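PDB 2P14: heterodimeric restriction endonuclease R.BspD6I small subunit from Bacillus sp., which acts as the catalytic subunit of a heterodimeric type IIS restriction endonuclease, probably cutting DNA in complex with a site-specific nickase subunit. Local coordinates for residues Asp3-Asp6 against Phe7-Glu10; Val28-Leu32 against Gly33-Asn37; Ile78-Lys81 against Gln82-Glu86. All blocks are in the same frame, centred on the assembly; numbering follows the deposited sequence. Where two conformers were deposited one is given.

Contact 1: residues Asp3-Asp6 against Phe7-Glu10; sequences DILD and FYEE
The last turn of the short N-terminal helix 2-7 joins D3-D6 to F7-E10, and its carbonyls are taken up one after another by the amides that follow. F7 N donates to D3 O at 3.0 Å, as in a regular alpha-helix. The same amide reaches I4 O at 3.1 Å, but only as a weak bond. Beyond this point the spacing tightens from four residues to three. Y8 N lies 3.2 Å from L5 O, and E9 N lies 3.0 Å from D6 O. Both donors sit well above the carbonyl plane of their acceptor, by 47° for E9 N, so neither bond follows a lone pair.

The aromatic residues of F7-E10 leave the turn by different routes. Y8 has CG beside its own backbone N (chi1 -80°), which swings the ring back along the helix. There CD1 stands 3.5 Å from L5 O, with the carbonyl oxygen at the ring edge. L5 CD2 packs loosely against Y8 CE1 at 4.3 Å. Both side chains are buried and also touch helix 135-146, and the Y8 hydroxyl is hydrogen-bonded to T25 on helix 17-32. F7 instead has CG anti to its backbone N (chi1 -173°). Its ring leads away from D3-D6, and the side chain touches N24 and R27 of helix 17-32, while its CB stays near I4 O.

The carboxylates have partners outside the two segments: D6 OD1 bonds to Q2, E9 OE2 forms a salt bridge with K139, and E10 OE1 forms one with K13. A water links D6 to E10: it donates to D6 O and to E10 OE2, both at 2.9 Å.

Contact 2: residues Val28-Leu32 against Gly33-Asn37; sequences VFKKL and GSYKN
G33 N donates to F29 O at 3.2 Å, a direct hydrogen bond between V28-L32 and G33-N37. The bond is fairly straight, with an N-H...O angle of 159°. F29 O also accepts a water at 2.8 Å. That water donates its second hydrogen to G33 O, so one carbonyl is gripped twice and the glycine is tied to the helix at both its N and its O.

Y35 comes back against the same turn. Its CG lies between the backbone N and the carbonyl carbon (chi1 51°), and CB points toward the helix. The ring presents its edge to K30 O, with CE2 at 3.9 Å. Its OH lies 3.9 Å from K30 CG, where the lysine chain passes at a slant. A second water donates to K30 O at 2.8 Å and lies 3.0 Å from Y35 OH. It bridges the helix end to the phenol.

Further out, Y35 also packs on V63 of strand 61-64. The buried L32 touches M1, F152 and K146 at the end of the helix. G33 is the first residue to leave helical angles, with a positive phi of 70°. This is a C-terminal glycine helix stop. The chain then enters strand 37-40 through a classic beta bulge, K36 and N37 both facing E64.

Contact 3: residues Ile78-Lys81 against Gln82-Glu86; sequences IGEK and QLDYE
K81 NZ donates to Y85 OH at 2.8 Å, tying together two side chains one helical turn apart. The lysine does not run straight to the hydroxyl. It bends at chi3 (87°) and again at chi4, and lies alongside the tyrosine ring, pointing the same way. K81 CB sits over one face of the Y85 ring, 4.1 Å from the centroid, in a CH-pi contact. The phenol is therefore met twice, by carbon over its face and by the ammonium group at its oxygen.

The backbone beneath follows the start of helix 80-98. Y85 N donates to K81 O at 2.8 Å, so this pair is joined through both main chain and side chain. D84 N meets E80 O at 3.0 Å in the carbonyl plane, with a nearly straight N-H...O angle of 167°. One step earlier, Q82 N takes G79 O at 2.9 Å over a three-residue spacing. This joins G79, which has a positive phi, to the start of the helix through its carbonyl.

Q82 faces inward. Its CG is anti to the backbone N (chi1 -175°), and the chain extends from there into the protein. Q82 CB packs 3.2 Å from G79 O. Its NE2 bonds to T77 O and S112 O, and its OE1 bonds to D114 N. L83 touches S116 and H120 of helix 115-121, while E86 packs on F108 of strand 104-110 and bonds through OE2 to S75.

The chemistry divides by side. On the solvent side, K81 and Y85 are joined by one N-H...O bond and a CH-pi contact. On the buried side, three backbone partners hold the Q82 amide, which fixes its rotation and pins the first turn to the neighbouring loops.

In the fold
Each contact lies within one continuous run of chain. They follow in series, so none nests in or crosses another and none closes a long loop. Contact 1 ends helix 2-7. Contact 2 ends helix 17-32 and leads into strand 37-40. These two meet in space: I4 CG2 packs 3.5 Å from V28 CG2, and L5 and Y8 also reach V28, so helix 2-7 and the residues after it pack on helix 17-32. Contact 3 touches neither. It lies across the chain's centre from contact 2, with centres about 29 Å apart. It starts helix 80-98, the crossover between parallel strands 69-75 and 104-110 of the mixed sheet, consistent with a PD-(D/E)XK nuclease fold.

Contact 1: residues Asp3-Asp6 against Phe7-Glu10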
ATOM      1  N   ASP A   3      15.588  -9.668  -3.397  1.00 18.97           N
ATOM      2  CA  ASP A   3      15.625  -9.386  -4.846  1.00 18.58           C
ATOM      3  C   ASP A   3      14.471  -8.473  -5.240  1.00 17.84           C
ATOM      4  O   ASP A   3      14.652  -7.545  -6.039  1.00 18.22           O
ATOM      5  CB  ASP A   3      15.647 -10.697  -5.684  1.00 18.51           C
ATOM      6  CG  ASP A   3      14.323 -11.472  -5.664  1.00 20.93           C
ATOM      7  OD1 ASP A   3      13.960 -12.048  -6.718  1.00 25.40           O
ATOM      8  OD2 ASP A   3      13.612 -11.533  -4.618  1.00 22.55           O
ATOM      9  N   ILE A   4      13.307  -8.722  -4.649  1.00 16.66           N
ATOM     10  CA  ILE A   4      12.112  -7.943  -4.991  1.00 16.11           C
ATOM     11  C   ILE A   4      12.302  -6.536  -4.416  1.00 15.30           C
ATOM     12  O   ILE A   4      12.042  -5.531  -5.093  1.00 14.25           O
ATOM     13  CB  ILE A   4      10.823  -8.596  -4.461  1.00 16.19           C
ATOM     14  CG1 ILE A   4      10.595  -9.957  -5.121  1.00 18.88           C
ATOM     15  CG2 ILE A   4       9.618  -7.671  -4.723  1.00 17.40           C
ATOM     16  CD1 ILE A   4       9.550 -10.813  -4.458  1.00 21.31           C
ATOM     17  N   LEU A   5      12.738  -6.459  -3.158  1.00 15.70           N
ATOM     18  CA  LEU A   5      12.953  -5.151  -2.538  1.00 15.77           C
ATOM     19  C   LEU A   5      13.964  -4.311  -3.300  1.00 16.17           C
ATOM     20  O   LEU A   5      13.740  -3.112  -3.527  1.00 15.95           O
ATOM     21  CB  LEU A   5      13.329  -5.285  -1.047  1.00 15.45           C
ATOM     22  CG  LEU A   5      12.302  -6.033  -0.194  1.00 15.97           C
ATOM     23  CD1 LEU A   5      12.748  -6.027   1.271  1.00 18.24           C
ATOM     24  CD2 LEU A   5      10.891  -5.425  -0.334  1.00 15.60           C
ATOM     25  N   ASP A   6      15.076  -4.936  -3.708  1.00 16.77           N
ATOM     26  CA  ASP A   6      16.116  -4.233  -4.482  1.00 17.25           C
ATOM     27  C   ASP A   6      15.576  -3.775  -5.832  1.00 16.02           C
ATOM     28  O   ASP A   6      16.030  -2.760  -6.361  1.00 16.38           O
ATOM     29  CB  ASP A   6      17.352  -5.127  -4.711  1.00 18.44           C
ATOM     30  CG  ASP A   6      18.096  -5.467  -3.431  1.00 22.01           C
ATOM     31  OD1 ASP A   6      17.933  -4.755  -2.422  1.00 23.32           O
ATOM     32  OD2 ASP A   6      18.848  -6.473  -3.467  1.00 26.36           O
ATOM     33  N   PHE A   7      14.632  -4.534  -6.397  1.00 15.10           N
ATOM     34  CA  PHE A   7      14.094  -4.159  -7.719  1.00 15.13           C
ATOM     35  C   PHE A   7      13.369  -2.807  -7.690  1.00 14.85           C
ATOM     36  O   PHE A   7      13.277  -2.119  -8.707  1.00 14.34           O
ATOM     37  CB  PHE A   7      13.220  -5.252  -8.352  1.00 16.05           C
ATOM     38  CG  PHE A   7      12.804  -4.936  -9.779  1.00 15.52           C
ATOM     39  CD1 PHE A   7      13.681  -5.140 -10.835  1.00 19.81           C
ATOM     40  CD2 PHE A   7      11.525  -4.456 -10.038  1.00 17.68           C
ATOM     41  CE1 PHE A   7      13.299  -4.836 -12.159  1.00 20.21           C
ATOM     42  CE2 PHE A   7      11.132  -4.138 -11.353  1.00 16.94           C
ATOM     43  CZ  PHE A   7      12.009  -4.332 -12.404  1.00 18.81           C
ATOM     44  N   TYR A   8      12.856  -2.393  -6.541  1.00 14.15           N
ATOM     45  CA  TYR A   8      12.285  -1.036  -6.472  1.00 14.20           C
ATOM     46  C   TYR A   8      13.231   0.041  -6.977  1.00 15.35           C
ATOM     47  O   TYR A   8      12.782   1.061  -7.493  1.00 16.30           O
ATOM     48  CB  TYR A   8      11.852  -0.678  -5.044  1.00 13.50           C
ATOM     49  CG  TYR A   8      10.512  -1.244  -4.636  1.00 12.76           C
ATOM     50  CD1 TYR A   8      10.411  -2.173  -3.579  1.00 12.36           C
ATOM     51  CD2 TYR A   8       9.338  -0.846  -5.287  1.00 13.18           C
ATOM     52  CE1 TYR A   8       9.185  -2.672  -3.159  1.00 12.93           C
ATOM     53  CE2 TYR A   8       8.095  -1.377  -4.884  1.00 13.44           C
ATOM     54  CZ  TYR A   8       8.034  -2.274  -3.826  1.00 12.88           C
ATOM     55  OH  TYR A   8       6.825  -2.748  -3.425  1.00 11.95           O
ATOM     56  N   GLU A   9      14.542  -0.200  -6.876  1.00 17.07           N
ATOM     57  CA  GLU A   9      15.521   0.810  -7.298  1.00 18.18           C
ATOM     58  C   GLU A   9      15.752   0.765  -8.816  1.00 19.02           C
ATOM     59  O   GLU A   9      16.475   1.620  -9.358  1.00 20.64           O
ATOM     60  CB  GLU A   9      16.842   0.655  -6.508  1.00 19.00           C
ATOM     61  CG  GLU A   9      16.634   0.596  -4.985  1.00 20.06           C
ATOM     62  CD  GLU A   9      15.703   1.699  -4.472  1.00 23.81           C
ATOM     63  OE1 GLU A   9      15.695   2.808  -5.059  1.00 23.38           O
ATOM     64  OE2 GLU A   9      14.936   1.448  -3.499  1.00 24.83           O
ATOM     65  N   GLU A  10      15.132  -0.204  -9.493  1.00 17.84           N
ATOM     66  CA  GLU A  10      15.214  -0.325 -10.968  1.00 16.83           C
ATOM     67  C   GLU A  10      13.912   0.060 -11.660  1.00 16.95           C
ATOM     68  O   GLU A  10      13.877   0.253 -12.860  1.00 16.39           O
ATOM     69  CB  GLU A  10      15.613  -1.734 -11.403  1.00 18.46           C
ATOM     70  CG  GLU A  10      16.864  -2.269 -10.745  1.00 20.29           C
ATOM     71  CD  GLU A  10      18.089  -1.347 -10.920  1.00 23.59           C
ATOM     72  OE1 GLU A  10      18.287  -0.796 -12.033  1.00 23.62           O
ATOM     73  OE2 GLU A  10      18.847  -1.170  -9.947  1.00 24.73           O
TER
HETATM   74  O   HOH W   1      18.571  -3.041  -7.766  1.00 26.94           O

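Contact 2: residues Val28-Leu32 against Gly33-Asn37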
ATOM      1  N   VAL A  28       5.815  -8.656  -3.746  1.00 13.40           N
ATOM      2  CA  VAL A  28       6.068  -8.714  -2.289  1.00 14.19           C
ATOM      3  C   VAL A  28       4.960  -9.489  -1.579  1.00 13.90           C
ATOM      4  O   VAL A  28       5.221 -10.434  -0.799  1.00 13.91           O
ATOM      5  CB  VAL A  28       6.181  -7.301  -1.682  1.00 14.10           C
ATOM      6  CG1 VAL A  28       6.258  -7.403  -0.129  1.00 14.23           C
ATOM      7  CG2 VAL A  28       7.384  -6.603  -2.196  1.00 14.16           C
ATOM      8  N   PHE A  29       3.712  -9.099  -1.842  1.00 13.65           N
ATOM      9  CA  PHE A  29       2.567  -9.755  -1.194  1.00 13.71           C
ATOM     10  C   PHE A  29       2.360 -11.214  -1.622  1.00 15.14           C
ATOM     11  O   PHE A  29       2.028 -12.082  -0.812  1.00 15.16           O
ATOM     12  CB  PHE A  29       1.295  -8.935  -1.358  1.00 14.15           C
ATOM     13  CG  PHE A  29       1.250  -7.772  -0.443  1.00 12.93           C
ATOM     14  CD1 PHE A  29       0.767  -7.927   0.873  1.00 13.58           C
ATOM     15  CD2 PHE A  29       1.722  -6.530  -0.851  1.00 14.49           C
ATOM     16  CE1 PHE A  29       0.755  -6.851   1.754  1.00 14.89           C
ATOM     17  CE2 PHE A  29       1.708  -5.453   0.031  1.00 14.99           C
ATOM     18  CZ  PHE A  29       1.209  -5.621   1.331  1.00 14.36           C
ATOM     19  N   LYS A  30       2.648 -11.503  -2.879  1.00 15.19           N
ATOM     20  CA  LYS A  30       2.594 -12.898  -3.328  1.00 16.59           C
ATOM     21  C   LYS A  30       3.637 -13.732  -2.566  1.00 16.28           C
ATOM     22  O   LYS A  30       3.358 -14.844  -2.096  1.00 17.08           O
ATOM     23  CB  LYS A  30       2.844 -12.963  -4.841  1.00 16.31           C
ATOM     24  CG  LYS A  30       2.730 -14.401  -5.437  1.00 18.62           C
ATOM     25  CD  LYS A  30       2.932 -14.387  -6.939  1.00 20.43           C
ATOM     26  CE  LYS A  30       2.919 -15.806  -7.493  1.00 27.95           C
ATOM     27  NZ  LYS A  30       1.536 -16.347  -7.390  1.00 32.53           N
ATOM     28  N   LYS A  31       4.842 -13.187  -2.419  1.00 15.55           N
ATOM     29  CA  LYS A  31       5.912 -13.931  -1.738  1.00 15.69           C
ATOM     30  C   LYS A  31       5.661 -14.063  -0.228  1.00 15.97           C
ATOM     31  O   LYS A  31       6.022 -15.085   0.381  1.00 16.99           O
ATOM     32  CB  LYS A  31       7.274 -13.314  -1.988  1.00 15.76           C
ATOM     33  CG  LYS A  31       8.363 -14.283  -1.595  1.00 18.08           C
ATOM     34  CD  LYS A  31       9.626 -14.060  -2.299  1.00 18.11           C
ATOM     35  CE  LYS A  31      10.641 -15.118  -1.913  1.00 19.56           C
ATOM     36  NZ  LYS A  31      11.795 -15.018  -2.798  1.00 21.69           N
ATOM     37  N   LEU A  32       5.061 -13.052   0.384  1.00 15.96           N
ATOM     38  CA  LEU A  32       4.750 -13.172   1.819  1.00 15.52           C
ATOM     39  C   LEU A  32       3.793 -14.320   2.063  1.00 16.19           C
ATOM     40  O   LEU A  32       3.866 -15.006   3.105  1.00 16.98           O
ATOM     41  CB  LEU A  32       4.160 -11.866   2.343  1.00 15.34           C
ATOM     42  CG  LEU A  32       5.128 -10.702   2.551  1.00 15.18           C
ATOM     43  CD1 LEU A  32       4.362  -9.445   2.875  1.00 15.71           C
ATOM     44  CD2 LEU A  32       6.179 -11.004   3.622  1.00 15.52           C
ATOM     45  N   GLY A  33       2.853 -14.488   1.147  1.00 16.06           N
ATOM     46  CA  GLY A  33       1.902 -15.584   1.153  1.00 15.79           C
ATOM     47  C   GLY A  33       0.870 -15.483   2.279  1.00 16.44           C
ATOM     48  O   GLY A  33       0.585 -14.386   2.774  1.00 15.71           O
ATOM     49  N   SER A  34       0.265 -16.630   2.608  1.00 16.94           N
ATOM     50  CA  SER A  34      -0.664 -16.695   3.754  0.50 16.52           C
ATOM     51  C   SER A  34      -2.016 -15.993   3.478  1.00 16.70           C
ATOM     52  O   SER A  34      -2.741 -15.681   4.422  1.00 17.50           O
ATOM     53  CB  SER A  34      -0.031 -16.125   5.065  0.50 16.47           C
ATOM     54  OG  SER A  34       1.187 -16.764   5.485  0.50 15.59           O
ATOM     55  N   TYR A  35      -2.317 -15.716   2.214  1.00 16.49           N
ATOM     56  CA  TYR A  35      -3.574 -15.067   1.832  1.00 17.44           C
ATOM     57  C   TYR A  35      -4.612 -16.049   1.353  1.00 17.98           C
ATOM     58  O   TYR A  35      -4.274 -17.161   0.930  1.00 18.66           O
ATOM     59  CB  TYR A  35      -3.350 -14.049   0.695  1.00 17.97           C
ATOM     60  CG  TYR A  35      -2.589 -14.577  -0.503  1.00 16.72           C
ATOM     61  CD1 TYR A  35      -3.241 -15.256  -1.529  1.00 16.83           C
ATOM     62  CD2 TYR A  35      -1.220 -14.362  -0.617  1.00 17.31           C
ATOM     63  CE1 TYR A  35      -2.533 -15.736  -2.638  1.00 17.40           C
ATOM     64  CE2 TYR A  35      -0.510 -14.837  -1.700  1.00 17.62           C
ATOM     65  CZ  TYR A  35      -1.162 -15.520  -2.693  1.00 18.82           C
ATOM     66  OH  TYR A  35      -0.416 -15.972  -3.774  1.00 21.56           O
ATOM     67  N   LYS A  36      -5.879 -15.638   1.410  1.00 17.83           N
ATOM     68  CA  LYS A  36      -6.940 -16.438   0.794  0.50 19.06           C
ATOM     69  C   LYS A  36      -7.121 -16.085  -0.677  1.00 18.81           C
ATOM     70  O   LYS A  36      -7.288 -16.989  -1.499  1.00 19.02           O
ATOM     71  CB  LYS A  36      -8.268 -16.392   1.559  0.50 19.47           C
ATOM     72  CG  LYS A  36      -8.678 -15.066   2.147  0.50 20.84           C
ATOM     73  CD  LYS A  36      -9.849 -15.234   3.109  0.50 20.68           C
ATOM     74  CE  LYS A  36     -11.177 -15.070   2.407  0.50 21.99           C
ATOM     75  NZ  LYS A  36     -12.264 -14.929   3.406  0.50 22.48           N
ATOM     76  N   ASN A  37      -7.042 -14.793  -1.001  1.00 17.89           N
ATOM     77  CA  ASN A  37      -7.078 -14.330  -2.389  1.00 17.86           C
ATOM     78  C   ASN A  37      -6.094 -13.186  -2.571  1.00 17.09           C
ATOM     79  O   ASN A  37      -5.890 -12.388  -1.656  1.00 16.87           O
ATOM     80  CB  ASN A  37      -8.463 -13.794  -2.756  1.00 18.47           C
ATOM     81  CG  ASN A  37      -9.586 -14.767  -2.477  1.00 21.94           C
ATOM     82  OD1 ASN A  37     -10.507 -14.467  -1.704  1.00 28.77           O
ATOM     83  ND2 ASN A  37      -9.549 -15.911  -3.127  1.00 23.31           N
TER
HETATM   84  O   HOH W   2       0.538 -11.880   1.582  1.00 14.85           O
HETATM   85  O   HOH W   3       2.113 -17.243  -2.839  1.00 32.80           O
HETATM   86  O   HOH W   4       3.351 -17.609   4.055  1.00 28.52           O

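Contact 3: residues Ile78-Lys81 against Gln82-Glu86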
ATOM      1  N   ILE A  78       4.405  12.461  -6.833  1.00 19.00           N
ATOM      2  CA  ILE A  78       4.793  13.157  -5.609  1.00 20.27           C
ATOM      3  C   ILE A  78       4.230  14.578  -5.570  1.00 19.81           C
ATOM      4  O   ILE A  78       3.792  15.107  -6.585  1.00 21.05           O
ATOM      5  CB  ILE A  78       6.339  13.199  -5.421  1.00 20.60           C
ATOM      6  CG1 ILE A  78       7.021  13.998  -6.555  1.00 21.35           C
ATOM      7  CG2 ILE A  78       6.900  11.766  -5.233  1.00 20.21           C
ATOM      8  CD1 ILE A  78       8.456  14.428  -6.224  1.00 21.68           C
ATOM      9  N   GLY A  79       4.256  15.179  -4.391  1.00 19.87           N
ATOM     10  CA  GLY A  79       3.794  16.560  -4.230  1.00 19.37           C
ATOM     11  C   GLY A  79       2.275  16.679  -4.258  1.00 19.66           C
ATOM     12  O   GLY A  79       1.561  15.698  -4.024  1.00 18.22           O
ATOM     13  N   GLU A  80       1.774  17.892  -4.503  1.00 19.76           N
ATOM     14  CA  GLU A  80       0.322  18.095  -4.544  0.60 20.73           C
ATOM     15  C   GLU A  80      -0.393  17.276  -5.620  1.00 20.54           C
ATOM     16  O   GLU A  80      -1.571  16.978  -5.450  1.00 20.38           O
ATOM     17  CB  GLU A  80      -0.039  19.581  -4.662  0.60 21.44           C
ATOM     18  CG  GLU A  80      -0.527  20.241  -3.350  0.60 24.59           C
ATOM     19  CD  GLU A  80      -2.021  20.559  -3.358  0.60 29.02           C
ATOM     20  OE1 GLU A  80      -2.469  21.307  -4.264  0.60 29.85           O
ATOM     21  OE2 GLU A  80      -2.750  20.073  -2.460  0.60 28.20           O
ATOM     22  N   LYS A  81       0.307  16.891  -6.687  1.00 19.93           N
ATOM     23  CA  LYS A  81      -0.273  15.999  -7.695  1.00 19.67           C
ATOM     24  C   LYS A  81      -0.624  14.631  -7.092  1.00 17.87           C
ATOM     25  O   LYS A  81      -1.492  13.926  -7.615  1.00 17.51           O
ATOM     26  CB  LYS A  81       0.635  15.834  -8.906  1.00 19.68           C
ATOM     27  CG  LYS A  81       0.720  17.080  -9.789  1.00 24.04           C
ATOM     28  CD  LYS A  81       2.045  17.085 -10.539  1.00 31.57           C
ATOM     29  CE  LYS A  81       1.966  16.325 -11.832  1.00 35.12           C
ATOM     30  NZ  LYS A  81       1.348  17.157 -12.911  1.00 38.49           N
ATOM     31  N   GLN A  82       0.034  14.248  -6.002  1.00 17.37           N
ATOM     32  CA  GLN A  82      -0.344  13.002  -5.348  1.00 15.95           C
ATOM     33  C   GLN A  82      -1.781  13.086  -4.810  1.00 16.79           C
ATOM     34  O   GLN A  82      -2.578  12.157  -4.992  1.00 16.19           O
ATOM     35  CB  GLN A  82       0.660  12.674  -4.246  1.00 16.02           C
ATOM     36  CG  GLN A  82       0.444  11.342  -3.577  1.00 15.27           C
ATOM     37  CD  GLN A  82       1.489  11.129  -2.537  1.00 12.89           C
ATOM     38  OE1 GLN A  82       1.311  11.494  -1.388  1.00 15.67           O
ATOM     39  NE2 GLN A  82       2.582  10.508  -2.925  1.00 14.03           N
ATOM     40  N   LEU A  83      -2.104  14.202  -4.150  1.00 16.59           N
ATOM     41  CA  LEU A  83      -3.474  14.460  -3.761  1.00 16.56           C
ATOM     42  C   LEU A  83      -4.438  14.519  -4.947  1.00 16.84           C
ATOM     43  O   LEU A  83      -5.449  13.806  -4.971  1.00 17.42           O
ATOM     44  CB  LEU A  83      -3.595  15.730  -2.912  1.00 18.04           C
ATOM     45  CG  LEU A  83      -5.049  16.101  -2.604  1.00 19.56           C
ATOM     46  CD1 LEU A  83      -5.743  15.083  -1.741  1.00 20.18           C
ATOM     47  CD2 LEU A  83      -5.082  17.475  -1.944  1.00 24.48           C
ATOM     48  N   ASP A  84      -4.091  15.339  -5.943  1.00 17.30           N
ATOM     49  CA  ASP A  84      -4.977  15.554  -7.082  1.00 19.00           C
ATOM     50  C   ASP A  84      -5.240  14.261  -7.845  1.00 18.61           C
ATOM     51  O   ASP A  84      -6.371  14.034  -8.300  1.00 20.18           O
ATOM     52  CB  ASP A  84      -4.371  16.557  -8.064  1.00 19.93           C
ATOM     53  CG  ASP A  84      -4.151  17.939  -7.462  1.00 24.96           C
ATOM     54  OD1 ASP A  84      -4.640  18.231  -6.336  1.00 27.31           O
ATOM     55  OD2 ASP A  84      -3.476  18.749  -8.152  1.00 31.36           O
ATOM     56  N   TYR A  85      -4.211  13.425  -8.007  1.00 17.95           N
ATOM     57  CA  TYR A  85      -4.321  12.216  -8.838  1.00 18.87           C
ATOM     58  C   TYR A  85      -4.816  10.973  -8.082  1.00 18.54           C
ATOM     59  O   TYR A  85      -5.466  10.076  -8.679  1.00 20.20           O
ATOM     60  CB  TYR A  85      -3.010  11.908  -9.603  1.00 19.49           C
ATOM     61  CG  TYR A  85      -2.504  13.027 -10.533  1.00 20.69           C
ATOM     62  CD1 TYR A  85      -3.285  14.150 -10.795  1.00 21.85           C
ATOM     63  CD2 TYR A  85      -1.261  12.931 -11.160  1.00 22.98           C
ATOM     64  CE1 TYR A  85      -2.832  15.179 -11.614  1.00 22.93           C
ATOM     65  CE2 TYR A  85      -0.805  13.943 -12.004  1.00 22.49           C
ATOM     66  CZ  TYR A  85      -1.592  15.062 -12.213  1.00 21.66           C
ATOM     67  OH  TYR A  85      -1.193  16.092 -13.053  1.00 23.85           O
ATOM     68  N   GLU A  86      -4.542  10.902  -6.778  1.00 17.31           N
ATOM     69  CA  GLU A  86      -4.799   9.652  -6.043  1.00 17.66           C
ATOM     70  C   GLU A  86      -5.793   9.787  -4.896  1.00 17.08           C
ATOM     71  O   GLU A  86      -6.352   8.790  -4.461  1.00 16.94           O
ATOM     72  CB  GLU A  86      -3.501   9.063  -5.443  1.00 17.39           C
ATOM     73  CG  GLU A  86      -2.305   8.920  -6.409  1.00 17.36           C
ATOM     74  CD  GLU A  86      -2.470   7.860  -7.493  1.00 24.66           C
ATOM     75  OE1 GLU A  86      -3.383   7.036  -7.393  1.00 28.65           O
ATOM     76  OE2 GLU A  86      -1.637   7.835  -8.429  1.00 29.08           O
TER